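Local structure of putative enoyl-CoA hydratase (Streptomyces coelicolor A3, 3G64) at residues A[28-33]-A[47-52]; A[41-46]-A[85-90]; A[66-71]-A[204-209]; A[118-123]-A[130-135]. The protein is a putative enoyl-CoA hydratase of the crotonase family that probably acts on acyl-CoA substrates, its exact reaction being uncertain. One frame throughout, in Å; residues are numbered along the deposited sequence.

Contact 1: residues A[28-33]-A[47-52]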
loop_
_atom_site.group_PDB
_atom_site.type_symbol
_atom_site.label_atom_id
_atom_site.label_comp_id
_atom_site.label_asym_id
_atom_site.label_seq_id
_atom_site.Cartn_x
_atom_site.Cartn_y
_atom_site.Cartn_z
ATOM N N ALA A 28 -3.275 9.111 28.514
ATOM C CA ALA A 28 -3.205 10.556 28.338
ATOM C C ALA A 28 -4.306 11.013 27.397
ATOM O O ALA A 28 -4.545 10.393 26.356
ATOM C CB ALA A 28 -1.848 10.938 27.777
ATOM N N THR A 29 -4.983 12.099 27.751
ATOM C CA THR A 29 -5.892 12.751 26.819
ATOM C C THR A 29 -5.367 14.137 26.498
ATOM O O THR A 29 -5.122 14.945 27.394
ATOM C CB THR A 29 -7.327 12.855 27.386
ATOM O OG1 THR A 29 -7.762 11.553 27.789
ATOM C CG2 THR A 29 -8.272 13.386 26.319
ATOM N N VAL A 30 -5.148 14.394 25.212
ATOM C CA VAL A 30 -4.654 15.688 24.766
ATOM C C VAL A 30 -5.804 16.316 24.003
ATOM O O VAL A 30 -6.211 15.832 22.938
ATOM C CB VAL A 30 -3.398 15.555 23.857
ATOM C CG1 VAL A 30 -2.899 16.940 23.386
ATOM C CG2 VAL A 30 -2.267 14.804 24.595
ATOM N N THR A 31 -6.379 17.369 24.565
ATOM C CA THR A 31 -7.433 18.057 23.862
ATOM C C THR A 31 -6.905 19.361 23.291
ATOM O O THR A 31 -6.402 20.216 24.035
ATOM C CB THR A 31 -8.611 18.339 24.791
ATOM O OG1 THR A 31 -8.974 17.127 25.480
ATOM C CG2 THR A 31 -9.773 18.870 23.979
ATOM N N LEU A 32 -7.009 19.506 21.970
ATOM C CA LEU A 32 -6.604 20.747 21.312
ATOM C C LEU A 32 -7.345 21.949 21.896
ATOM O O LEU A 32 -8.527 21.871 22.235
ATOM C CB LEU A 32 -6.848 20.659 19.820
ATOM C CG LEU A 32 -6.081 19.504 19.183
ATOM C CD1 LEU A 32 -6.467 19.390 17.732
ATOM C CD2 LEU A 32 -4.540 19.722 19.347
ATOM N N ALA A 33 -6.627 23.057 22.013
ATOM C CA ALA A 33 -7.196 24.304 22.497
ATOM C C ALA A 33 -7.900 25.115 21.377
ATOM O O ALA A 33 -7.578 24.973 20.177
ATOM C CB ALA A 33 -6.096 25.138 23.167
ATOM N N ALA A 47 4.547 23.431 19.099
ATOM C CA ALA A 47 5.713 23.264 19.971
ATOM C C ALA A 47 5.370 22.399 21.167
ATOM O O ALA A 47 6.186 21.590 21.621
ATOM C CB ALA A 47 6.292 24.654 20.421
ATOM N N ASP A 48 4.155 22.554 21.685
ATOM C CA ASP A 48 3.739 21.727 22.804
ATOM C C ASP A 48 3.477 20.294 22.378
ATOM O O ASP A 48 3.787 19.359 23.130
ATOM C CB ASP A 48 2.519 22.315 23.513
ATOM C CG ASP A 48 2.894 23.413 24.503
ATOM O OD1 ASP A 48 4.084 23.832 24.521
ATOM O OD2 ASP A 48 1.991 23.852 25.249
ATOM N N LEU A 49 2.919 20.097 21.183
ATOM C CA LEU A 49 2.786 18.719 20.687
ATOM C C LEU A 49 4.160 18.047 20.618
ATOM O O LEU A 49 4.342 16.916 21.073
ATOM C CB LEU A 49 2.142 18.693 19.295
ATOM C CG LEU A 49 0.619 18.970 19.402
ATOM C CD1 LEU A 49 0.008 19.266 18.042
ATOM C CD2 LEU A 49 -0.115 17.816 20.086
ATOM N N ARG A 50 5.121 18.746 20.032
ATOM C CA ARG A 50 6.456 18.171 19.825
ATOM C C ARG A 50 7.055 17.793 21.177
ATOM O O ARG A 50 7.520 16.662 21.386
ATOM C CB ARG A 50 7.361 19.209 19.127
ATOM C CG ARG A 50 8.864 18.826 19.055
ATOM C CD ARG A 50 9.769 20.046 18.666
ATOM N NE ARG A 50 9.651 21.095 19.683
ATOM C CZ ARG A 50 9.724 22.400 19.438
ATOM N NH1 ARG A 50 9.928 22.842 18.194
ATOM N NH2 ARG A 50 9.570 23.268 20.440
ATOM N N ASP A 51 7.043 18.755 22.095
ATOM C CA ASP A 51 7.741 18.610 23.364
ATOM C C ASP A 51 7.023 17.678 24.326
ATOM O O ASP A 51 7.677 16.950 25.087
ATOM C CB ASP A 51 7.949 19.971 24.000
ATOM C CG ASP A 51 8.895 20.849 23.198
ATOM O OD1 ASP A 51 9.745 20.294 22.450
ATOM O OD2 ASP A 51 8.792 22.092 23.317
ATOM N N LEU A 52 5.688 17.697 24.300
ATOM C CA LEU A 52 4.902 16.767 25.116
ATOM C C LEU A 52 5.151 15.336 24.661
ATOM O O LEU A 52 5.398 14.474 25.484
ATOM C CB LEU A 52 3.396 17.079 25.069
ATOM C CG LEU A 52 2.494 16.014 25.692
ATOM C CD1 LEU A 52 2.707 15.980 27.218
ATOM C CD2 LEU A 52 1.015 16.246 25.374
#
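V30 meets L49 and L52 through aliphatic groups alone; the flat groups lie further round the helix. There the R50 guanidinium has A47 CA 3.9 Å above one face, displaced toward the rim, and the carboxylate of D51 at its edge. R50 grips D51 side-on: NE reaches OD1 from well above the carboxylate plane, whereas NH2 meets OD2 on its syn side, tilted out of that plane, in a nearly straight bond (N-H...O 173°), so the pair makes a two-pronged salt bridge at the surface of the helix. The buried side is quite different. V30 presents both methyls to the helix: with CG1 anti to the backbone N (chi1 180°), CG2 lies beside that N and meets L52 CD2 tip to tip at 3.7 Å. CG1 makes a looser contact with L49 CD2, 4.4 Å away. L52 and L49 lie one turn apart, approximately, so V30 lies against two leucines on one face of the helix. Strand 27-32 and helix 43-58 are the first two elements of a beta-alpha-beta unit that strand 64-69 completes. V30 and L49 also touch L19, and L52 touches V21, so strand 19-24 shares the cover; L49 also packs on V105 of helix 92-111.

Contact 2: residues A[41-46]-A[85-90]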
loop_
_atom_site.group_PDB
_atom_site.type_symbol
_atom_site.label_atom_id
_atom_site.label_comp_id
_atom_site.label_asym_id
_atom_site.label_seq_id
_atom_site.Cartn_x
_atom_site.Cartn_y
_atom_site.Cartn_z
ATOM N N LEU A 41 -4.461 25.433 14.836
ATOM C CA LEU A 41 -3.162 25.331 15.470
ATOM C C LEU A 41 -2.302 26.586 15.319
ATOM O O LEU A 41 -2.272 27.227 14.268
ATOM C CB LEU A 41 -2.416 24.133 14.878
ATOM C CG LEU A 41 -3.089 22.778 15.041
ATOM C CD1 LEU A 41 -2.364 21.710 14.195
ATOM C CD2 LEU A 41 -3.082 22.421 16.507
ATOM N N THR A 42 -1.578 26.906 16.382
ATOM C CA THR A 42 -0.628 28.003 16.371
ATOM C C THR A 42 0.796 27.428 16.472
ATOM O O THR A 42 0.972 26.240 16.737
ATOM C CB THR A 42 -0.833 28.853 17.586
ATOM O OG1 THR A 42 -0.637 28.023 18.736
ATOM C CG2 THR A 42 -2.296 29.434 17.618
ATOM N N PHE A 43 1.800 28.285 16.317
ATOM C CA PHE A 43 3.171 27.864 16.474
ATOM C C PHE A 43 3.371 27.200 17.821
ATOM O O PHE A 43 4.070 26.201 17.915
ATOM C CB PHE A 43 4.108 29.079 16.356
ATOM C CG PHE A 43 4.137 29.675 14.974
ATOM C CD1 PHE A 43 4.308 28.863 13.868
ATOM C CD2 PHE A 43 3.964 31.029 14.783
ATOM C CE1 PHE A 43 4.322 29.394 12.581
ATOM C CE2 PHE A 43 3.975 31.576 13.510
ATOM C CZ PHE A 43 4.163 30.753 12.400
ATOM N N GLU A 44 2.785 27.779 18.865
ATOM C CA GLU A 44 2.987 27.285 20.230
ATOM C C GLU A 44 2.294 25.942 20.473
ATOM O O GLU A 44 2.748 25.155 21.290
ATOM C CB GLU A 44 2.487 28.308 21.265
ATOM C CG GLU A 44 3.330 29.563 21.343
ATOM C CD GLU A 44 3.016 30.568 20.226
ATOM O OE1 GLU A 44 1.999 30.411 19.496
ATOM O OE2 GLU A 44 3.814 31.523 20.076
ATOM N N ALA A 45 1.191 25.681 19.778
ATOM C CA ALA A 45 0.532 24.392 19.922
ATOM C C ALA A 45 1.374 23.291 19.268
ATOM O O ALA A 45 1.495 22.192 19.799
ATOM C CB ALA A 45 -0.858 24.426 19.326
ATOM N N TYR A 46 1.933 23.579 18.097
ATOM C CA TYR A 46 2.869 22.635 17.494
ATOM C C TYR A 46 4.049 22.378 18.444
ATOM O O TYR A 46 4.496 21.243 18.584
ATOM C CB TYR A 46 3.402 23.180 16.177
ATOM C CG TYR A 46 2.472 22.984 14.994
ATOM C CD1 TYR A 46 2.138 21.702 14.542
ATOM C CD2 TYR A 46 1.973 24.073 14.302
ATOM C CE1 TYR A 46 1.305 21.528 13.435
ATOM C CE2 TYR A 46 1.157 23.909 13.203
ATOM C CZ TYR A 46 0.826 22.637 12.779
ATOM O OH TYR A 46 0.012 22.513 11.682
ATOM N N GLY A 85 -0.271 34.046 7.682
ATOM C CA GLY A 85 0.100 35.443 7.654
ATOM C C GLY A 85 1.483 35.667 8.248
ATOM O O GLY A 85 2.286 36.427 7.711
ATOM N N ALA A 86 1.782 35.011 9.364
ATOM C CA ALA A 86 3.098 35.182 9.965
ATOM C C ALA A 86 4.241 34.618 9.081
ATOM O O ALA A 86 5.314 35.218 8.991
ATOM C CB ALA A 86 3.133 34.534 11.345
ATOM N N THR A 87 4.022 33.481 8.422
ATOM C CA THR A 87 5.096 32.902 7.597
ATOM C C THR A 87 5.452 33.788 6.407
ATOM O O THR A 87 6.575 33.709 5.867
ATOM C CB THR A 87 4.760 31.493 7.058
ATOM O OG1 THR A 87 3.591 31.544 6.222
ATOM C CG2 THR A 87 4.556 30.497 8.193
ATOM N N LEU A 88 4.519 34.637 5.986
ATOM C CA LEU A 88 4.808 35.535 4.862
ATOM C C LEU A 88 5.904 36.553 5.163
ATOM O O LEU A 88 6.432 37.195 4.253
ATOM C CB LEU A 88 3.534 36.245 4.377
ATOM C CG LEU A 88 2.650 35.234 3.619
ATOM C CD1 LEU A 88 1.302 35.812 3.357
ATOM C CD2 LEU A 88 3.359 34.860 2.308
ATOM N N SER A 89 6.273 36.737 6.424
ATOM C CA SER A 89 7.419 37.624 6.633
ATOM C C SER A 89 8.585 36.941 7.379
ATOM O O SER A 89 9.395 37.601 8.019
ATOM C CB SER A 89 7.000 38.945 7.286
ATOM O OG SER A 89 6.494 38.739 8.585
HETATM N N MSE A 90 8.675 35.623 7.269
HETATM C CA MSE A 90 9.755 34.890 7.922
HETATM C C MSE A 90 10.947 34.732 7.010
HETATM O O MSE A 90 10.787 34.595 5.787
HETATM C CB MSE A 90 9.311 33.471 8.290
HETATM C CG MSE A 90 8.281 33.445 9.319
HETATM SE SE MSE A 90 8.046 31.661 10.008
HETATM C CE MSE A 90 7.530 32.478 11.625
#
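F43 lays the far rim of its ring against A86, with CE2 3.8 Å from A86 CB and the methyl lying in the ring plane, at the edge. This is where the first turn of helix 43-58 meets the end of helix 80-87 in the crotonase fold, at the periphery of the core and near a subunit boundary. T87 CG2 also sits at the ring edge, 4.2 Å from F43 CZ. M90, a selenomethionine, comes from the opposite direction on an extended chain, and its CE stops 3.9 Å from F43 CZ, approaching the ring obliquely. F43 CG lies beside the backbone N and anti to the carbonyl carbon (chi1 -67°), which sends the ring out from the helix toward 85-90. F98 of helix 92-111 meets the ring with its plane turned by about 80°, and I83 packs on it from helix 80-87. An alanine in place of F43 is likely to leave the A86 methyl and the M90 CE without their shared partner and open a gap between the two helix ends. T87 faces two ways: its methyl touches F43, while OG1 bonds to Y259 OH of the second subunit and to I84 O. At the start of F43's helix, T42 is the N-cap, its OG1 accepting from A45 N at 3.1 Å with an N-H...O angle of 150°.

Contact 3: residues A[66-71]-A[204-209]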
loop_
_atom_site.group_PDB
_atom_site.type_symbol
_atom_site.label_atom_id
_atom_site.label_comp_id
_atom_site.label_asym_id
_atom_site.label_seq_id
_atom_site.Cartn_x
_atom_site.Cartn_y
_atom_site.Cartn_z
ATOM N N VAL A 66 -5.118 9.641 23.669
ATOM C CA VAL A 66 -6.239 10.115 22.866
ATOM C C VAL A 66 -5.983 11.557 22.475
ATOM O O VAL A 66 -5.642 12.403 23.321
ATOM C CB VAL A 66 -7.567 10.040 23.637
ATOM C CG1 VAL A 66 -8.714 10.628 22.799
ATOM C CG2 VAL A 66 -7.874 8.595 24.054
ATOM N N LEU A 67 -6.123 11.836 21.186
ATOM C CA LEU A 67 -6.020 13.194 20.680
ATOM C C LEU A 67 -7.446 13.656 20.324
ATOM O O LEU A 67 -8.126 13.040 19.520
ATOM C CB LEU A 67 -5.092 13.219 19.451
ATOM C CG LEU A 67 -4.809 14.540 18.702
ATOM C CD1 LEU A 67 -4.315 15.620 19.648
ATOM C CD2 LEU A 67 -3.776 14.342 17.542
ATOM N N ALA A 68 -7.894 14.737 20.934
ATOM C CA ALA A 68 -9.279 15.187 20.778
ATOM C C ALA A 68 -9.365 16.691 20.522
ATOM O O ALA A 68 -8.390 17.414 20.723
ATOM C CB ALA A 68 -10.076 14.816 21.993
ATOM N N GLY A 69 -10.538 17.140 20.076
ATOM C CA GLY A 69 -10.836 18.553 19.877
ATOM C C GLY A 69 -12.254 18.877 20.363
ATOM O O GLY A 69 -13.183 18.119 20.100
ATOM N N GLU A 70 -12.431 19.983 21.077
ATOM C CA GLU A 70 -13.789 20.372 21.495
ATOM C C GLU A 70 -14.432 21.348 20.517
ATOM O O GLU A 70 -13.748 21.906 19.649
ATOM C CB GLU A 70 -13.798 20.927 22.917
ATOM C CG GLU A 70 -13.768 19.824 23.954
ATOM C CD GLU A 70 -13.491 20.322 25.364
ATOM O OE1 GLU A 70 -13.301 21.548 25.550
ATOM O OE2 GLU A 70 -13.457 19.469 26.281
ATOM N N GLY A 71 -15.746 21.539 20.646
ATOM C CA GLY A 71 -16.471 22.444 19.778
ATOM C C GLY A 71 -17.092 21.753 18.582
ATOM O O GLY A 71 -17.422 20.582 18.639
ATOM N N ARG A 204 -20.702 10.315 19.816
ATOM C CA ARG A 204 -20.063 9.312 20.686
ATOM C C ARG A 204 -18.552 9.082 20.426
ATOM O O ARG A 204 -17.954 8.174 20.997
ATOM C CB ARG A 204 -20.815 7.984 20.545
ATOM C CG ARG A 204 -22.332 8.153 20.649
ATOM C CD ARG A 204 -22.756 8.231 22.092
ATOM N NE ARG A 204 -22.695 6.893 22.676
ATOM C CZ ARG A 204 -23.755 6.113 22.886
ATOM N NH1 ARG A 204 -24.983 6.539 22.591
ATOM N NH2 ARG A 204 -23.581 4.902 23.409
ATOM N N ALA A 205 -17.930 9.910 19.582
ATOM C CA ALA A 205 -16.531 9.647 19.216
ATOM C C ALA A 205 -15.610 9.730 20.444
ATOM O O ALA A 205 -14.766 8.863 20.650
ATOM C CB ALA A 205 -16.075 10.602 18.117
ATOM N N ASP A 206 -15.783 10.754 21.279
ATOM C CA ASP A 206 -14.903 10.904 22.443
ATOM C C ASP A 206 -15.034 9.734 23.427
ATOM O O ASP A 206 -14.049 9.227 23.954
ATOM C CB ASP A 206 -15.163 12.238 23.144
ATOM C CG ASP A 206 -14.790 13.442 22.259
ATOM O OD1 ASP A 206 -13.623 13.553 21.864
ATOM O OD2 ASP A 206 -15.655 14.289 21.954
ATOM N N GLU A 207 -16.266 9.295 23.644
ATOM C CA GLU A 207 -16.524 8.211 24.574
ATOM C C GLU A 207 -15.937 6.911 24.028
ATOM O O GLU A 207 -15.254 6.170 24.743
ATOM C CB GLU A 207 -18.033 8.102 24.790
ATOM C CG GLU A 207 -18.495 6.785 25.345
ATOM C CD GLU A 207 -20.000 6.772 25.623
ATOM O OE1 GLU A 207 -20.799 7.105 24.712
ATOM O OE2 GLU A 207 -20.376 6.430 26.764
ATOM N N ALA A 208 -16.172 6.644 22.748
ATOM C CA ALA A 208 -15.626 5.427 22.145
ATOM C C ALA A 208 -14.084 5.474 22.086
ATOM O O ALA A 208 -13.434 4.459 22.273
ATOM C CB ALA A 208 -16.211 5.213 20.751
ATOM N N ALA A 209 -13.509 6.658 21.883
ATOM C CA ALA A 209 -12.044 6.779 21.863
ATOM C C ALA A 209 -11.486 6.459 23.233
ATOM O O ALA A 209 -10.491 5.763 23.377
ATOM C CB ALA A 209 -11.624 8.179 21.424
HETATM O O HOH W 1 -12.688 14.992 19.779
HETATM O O HOH W 2 -14.379 16.774 22.046
#
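With V66 CG1 anti to its own N (chi1 176°), both methyls face the helix: CG1 lies 4.0 Å from A209 CB, and CG2 comes to 3.9 Å from the A209 carbonyl O. One turn earlier, D206 CG sits beside the backbone N (chi1 -65°), which swings the carboxylate toward the strand, and OD1 rests 3.8 Å from A68 CB. The small side chains of A68 and A209 let the strand and helix come close, and the direct contacts are van der Waals only, one methyl to methyl and two methyl to oxygen. The polar link is made through water. One water accepts from G69 N at 3.1 Å and bonds to D206 OD1 at 2.7 Å; a second lies between G69 O, 2.7 Å away, and D206 OD2, 2.8 Å away. The exposed carboxylate is thereby bridged to both backbone polar groups of G69. A glycerol, probably from the crystallisation liquor, bonds to A205 N, at the start of the helix. In the sheet, strand 64-69 lies between the parallel strands 27-32 and 116-120. Helix 205-217 straddles two of these strands, since A209 also packs on I117 and A119, and D206 on A119.

Contact 4: residues A[118-123]-A[130-135]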
loop_
_atom_site.group_PDB
_atom_site.type_symbol
_atom_site.label_atom_id
_atom_site.label_comp_id
_atom_site.label_asym_id
_atom_site.label_seq_id
_atom_site.Cartn_x
_atom_site.Cartn_y
_atom_site.Cartn_z
ATOM N N ALA A 118 -7.144 9.069 17.526
ATOM C CA ALA A 118 -7.786 10.356 17.214
ATOM C C ALA A 118 -9.299 10.237 17.315
ATOM O O ALA A 118 -9.913 9.363 16.673
ATOM C CB ALA A 118 -7.371 10.855 15.822
ATOM N N ALA A 119 -9.894 11.090 18.146
ATOM C CA ALA A 119 -11.342 11.082 18.365
ATOM C C ALA A 119 -11.931 12.117 17.416
ATOM O O ALA A 119 -11.823 13.324 17.671
ATOM C CB ALA A 119 -11.658 11.462 19.837
ATOM N N LEU A 120 -12.526 11.667 16.315
ATOM C CA LEU A 120 -12.872 12.582 15.219
ATOM C C LEU A 120 -14.361 12.890 15.102
ATOM O O LEU A 120 -15.205 12.011 15.287
ATOM C CB LEU A 120 -12.407 12.010 13.876
ATOM C CG LEU A 120 -10.917 11.641 13.716
ATOM C CD1 LEU A 120 -10.725 11.039 12.346
ATOM C CD2 LEU A 120 -10.077 12.894 13.866
ATOM N N HIS A 121 -14.654 14.130 14.716
ATOM C CA HIS A 121 -16.024 14.599 14.468
ATOM C C HIS A 121 -15.867 15.930 13.732
ATOM O O HIS A 121 -14.822 16.593 13.867
ATOM C CB HIS A 121 -16.772 14.813 15.786
ATOM C CG HIS A 121 -16.084 15.768 16.714
ATOM N ND1 HIS A 121 -16.449 17.094 16.827
ATOM C CD2 HIS A 121 -15.027 15.595 17.547
ATOM C CE1 HIS A 121 -15.653 17.694 17.692
ATOM N NE2 HIS A 121 -14.777 16.809 18.140
ATOM N N GLY A 122 -16.878 16.299 12.943
ATOM C CA GLY A 122 -16.836 17.498 12.129
ATOM C C GLY A 122 -15.527 17.586 11.337
ATOM O O GLY A 122 -14.976 16.560 10.933
ATOM N N VAL A 123 -15.029 18.805 11.126
ATOM C CA VAL A 123 -13.899 19.015 10.219
ATOM C C VAL A 123 -12.559 18.556 10.802
ATOM O O VAL A 123 -12.230 18.846 11.964
ATOM C CB VAL A 123 -13.805 20.484 9.733
ATOM C CG1 VAL A 123 -13.802 21.415 10.894
ATOM C CG2 VAL A 123 -12.530 20.718 8.941
ATOM N N VAL A 130 -3.858 15.514 8.842
ATOM C CA VAL A 130 -2.611 14.730 8.848
ATOM C C VAL A 130 -2.331 14.171 10.228
ATOM O O VAL A 130 -1.837 13.045 10.358
ATOM C CB VAL A 130 -1.373 15.501 8.315
ATOM C CG1 VAL A 130 -0.133 14.508 8.146
ATOM C CG2 VAL A 130 -1.710 16.168 6.988
ATOM N N LEU A 131 -2.649 14.948 11.262
ATOM C CA LEU A 131 -2.543 14.436 12.624
ATOM C C LEU A 131 -3.458 13.220 12.802
ATOM O O LEU A 131 -3.059 12.213 13.376
ATOM C CB LEU A 131 -2.929 15.528 13.624
ATOM C CG LEU A 131 -1.863 16.624 13.761
ATOM C CD1 LEU A 131 -2.339 17.687 14.758
ATOM C CD2 LEU A 131 -0.509 16.002 14.191
ATOM N N ALA A 132 -4.673 13.307 12.280
ATOM C CA ALA A 132 -5.580 12.163 12.324
ATOM C C ALA A 132 -4.964 10.966 11.581
ATOM O O ALA A 132 -4.958 9.844 12.071
ATOM C CB ALA A 132 -6.940 12.537 11.716
ATOM N N LEU A 133 -4.430 11.223 10.394
ATOM C CA LEU A 133 -3.861 10.157 9.574
ATOM C C LEU A 133 -2.652 9.489 10.264
ATOM O O LEU A 133 -2.402 8.300 10.082
ATOM C CB LEU A 133 -3.438 10.774 8.221
ATOM C CG LEU A 133 -2.892 9.889 7.100
ATOM C CD1 LEU A 133 -3.976 8.893 6.664
ATOM C CD2 LEU A 133 -2.448 10.779 5.935
ATOM N N ALA A 134 -1.911 10.244 11.069
ATOM C CA ALA A 134 -0.717 9.697 11.717
ATOM C C ALA A 134 -1.056 8.800 12.919
ATOM O O ALA A 134 -0.285 7.915 13.291
ATOM C CB ALA A 134 0.234 10.819 12.142
ATOM N N ALA A 135 -2.210 9.044 13.513
ATOM C CA ALA A 135 -2.672 8.258 14.661
ATOM C C ALA A 135 -2.750 6.783 14.297
ATOM O O ALA A 135 -2.927 6.411 13.117
ATOM C CB ALA A 135 -4.085 8.774 15.133
#
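A132 is the first residue of 130-135 to press on the strand, V130 and L131 being turned to helix 92-111, where they meet V106 and V105. The A132 methyl meets both methyls of L120: CD2 lies 3.8 Å from A132 CB and CD1 4.1 Å. L120 reaches it because its CG stands anti to the carbonyl carbon (chi1 -56°), beside the backbone N. The A132 backbone also comes near the strand, for A118 CB comes to 4.1 Å from A132 CA, a fit that two small residues permit. L133 then points away and packs among L165, L166 and V169 of helix 162-170, and A134 joins helix 92-111 through V106 and V109. At A135 the chain leaves helical angles, and its methyl turns back to the strand, 4.0 Å from A118 CB and 3.9 Å from A118 N. R138 NH2 bonds to the carbonyls of both A132 and A135, holding this helix end. Strand 116-120, helix 127-134 and the parallel neighbour 137-140 thus make a tight right-handed crossover in the crotonase core; in relatives, the start of the corresponding helix helps form the oxyanion hole for the acyl-CoA thioester.

From the N terminus, contact 1 closes first, folding helix 43-58 back on strand 27-32. Contact 2 starts inside that short loop and ends beyond it, so the two cross; L32 CD2 and L41 CD2 touch between them at 4.2 Å. Contact 3 crosses contact 2 in turn, opening at strand 64-69 and closing only at helix 205-217, and its long span encloses contact 4 entirely. Strands 27-32, 64-69 and 116-120 stand side by side in the main sheet, linking contacts 1, 3 and 4. Contact 2 lies out toward the second subunit, yet L41 CD1 still reaches L131 CD1 of contact 4.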